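Local coordinates for protein inositol-1-monophosphatase (Thermotoga maritima, PDB 2P3N) that hydrolyses inositol 1-phosphate, fructose 1,6-bisphosphate and several other phosphate esters with the help of magnesium, working as a homotetramer, at residues L120-E123 against G127-F130. Sequence-based numbering, arbitrary orientation.
Sequences LYAE and GAFF
Y121 and F129 form a hydrogen-bonded antiparallel pair, the centre of the beta hairpin made by strands 118-123 and 127-130: F129 N gives a nearly straight bond to Y121 O (2.9 Å, 174°), and Y121 N reaches F129 O (3.1 Å) from above the carbonyl plane. Toward the turn a water takes over, accepting from E123 N and donating to G127 O (2.7 Å). On the sheet face they share, Y121 CG sits between its backbone N and carbonyl carbon (chi1 52°), which swings the ring over the neighbouring strand. One face of the Y121 ring lies on F129 CB, Y121 CZ being 3.3 Å from it. The F129 ring runs nearly parallel to the tyrosine ring (7°) but is slid aside, centroids 5.5 Å apart, barely overlapping. A leucine in place of Y121 would probably leave F129 CB without its flat cover and open a gap toward L4 and I8 of helix 2-21. On the other face L120 sets CG over the centre of the F130 ring, a CH-pi contact (4.1 Å), while farther toward the turn the methyls of A122 and A128 meet. Helices 177-185 and 199-211 pack here, and Y121 touches G132 of a second subunit. In the large mixed sheet 118-123 also bonds to strand 105-113; direct bonds fix the register at Y121-F129, and the water satisfies E123 N and G127 O where the strands separate.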
loop_
_atom_site.group_PDB
_atom_site.type_symbol
_atom_site.label_atom_id
_atom_site.label_comp_id
_atom_site.label_asym_id
_atom_site.label_seq_id
_atom_site.Cartn_x
_atom_site.Cartn_y
_atom_site.Cartn_z
ATOM N N LEU A 120 9.839 9.963 4.928
ATOM C CA LEU A 120 10.211 11.357 4.824
ATOM C C LEU A 120 11.683 11.464 5.209
ATOM O O LEU A 120 12.107 10.887 6.205
ATOM C CB LEU A 120 9.329 12.182 5.764
ATOM C CG LEU A 120 7.848 11.969 5.439
ATOM C CD1 LEU A 120 7.306 10.863 6.316
ATOM C CD2 LEU A 120 7.057 13.244 5.666
ATOM N N TYR A 121 12.470 12.174 4.409
ATOM C CA TYR A 121 13.890 12.323 4.707
ATOM C C TYR A 121 14.476 13.613 4.168
ATOM O O TYR A 121 13.895 14.269 3.312
ATOM C CB TYR A 121 14.686 11.150 4.137
ATOM C CG TYR A 121 14.414 10.900 2.681
ATOM C CD1 TYR A 121 13.289 10.184 2.275
ATOM C CD2 TYR A 121 15.250 11.426 1.702
ATOM C CE1 TYR A 121 13.001 10.001 0.925
ATOM C CE2 TYR A 121 14.972 11.252 0.349
ATOM C CZ TYR A 121 13.848 10.541 -0.030
ATOM O OH TYR A 121 13.573 10.385 -1.363
ATOM N N ALA A 122 15.647 13.965 4.675
ATOM C CA ALA A 122 16.334 15.172 4.245
ATOM C C ALA A 122 17.804 15.124 4.620
ATOM O O ALA A 122 18.157 14.738 5.732
ATOM C CB ALA A 122 15.686 16.406 4.877
ATOM N N GLU A 123 18.655 15.490 3.670
ATOM C CA GLU A 123 20.090 15.563 3.896
ATOM C C GLU A 123 20.364 17.079 3.816
ATOM O O GLU A 123 19.657 17.806 3.107
ATOM C CB GLU A 123 20.836 14.789 2.809
ATOM C CG GLU A 123 22.315 14.623 3.067
ATOM C CD GLU A 123 22.927 13.569 2.169
ATOM O OE1 GLU A 123 22.648 13.592 0.948
ATOM O OE2 GLU A 123 23.687 12.716 2.678
ATOM N N GLY A 127 17.583 19.491 0.388
ATOM C CA GLY A 127 16.140 19.636 0.421
ATOM C C GLY A 127 15.443 18.418 1.000
ATOM O O GLY A 127 16.056 17.361 1.166
ATOM N N ALA A 128 14.155 18.563 1.294
ATOM C CA ALA A 128 13.367 17.489 1.874
ATOM C C ALA A 128 12.563 16.674 0.851
ATOM O O ALA A 128 12.054 17.213 -0.133
ATOM C CB ALA A 128 12.441 18.069 2.928
ATOM N N PHE A 129 12.452 15.372 1.098
ATOM C CA PHE A 129 11.706 14.485 0.221
ATOM C C PHE A 129 10.697 13.623 0.969
ATOM O O PHE A 129 10.727 13.496 2.184
ATOM C CB PHE A 129 12.634 13.533 -0.540
ATOM C CG PHE A 129 13.539 14.197 -1.549
ATOM C CD1 PHE A 129 14.587 15.017 -1.144
ATOM C CD2 PHE A 129 13.399 13.919 -2.908
ATOM C CE1 PHE A 129 15.489 15.542 -2.078
ATOM C CE2 PHE A 129 14.293 14.438 -3.843
ATOM C CZ PHE A 129 15.341 15.249 -3.423
ATOM N N PHE A 130 9.826 13.002 0.185
ATOM C CA PHE A 130 8.766 12.114 0.656
ATOM C C PHE A 130 8.725 11.039 -0.436
ATOM O O PHE A 130 8.369 11.335 -1.584
ATOM C CB PHE A 130 7.437 12.870 0.670
ATOM C CG PHE A 130 6.356 12.208 1.462
ATOM C CD1 PHE A 130 6.217 10.830 1.472
ATOM C CD2 PHE A 130 5.464 12.976 2.199
ATOM C CE1 PHE A 130 5.210 10.221 2.210
ATOM C CE2 PHE A 130 4.450 12.374 2.942
ATOM C CZ PHE A 130 4.326 10.991 2.948
HETATM O O HOH W 1 17.977 15.567 0.591
#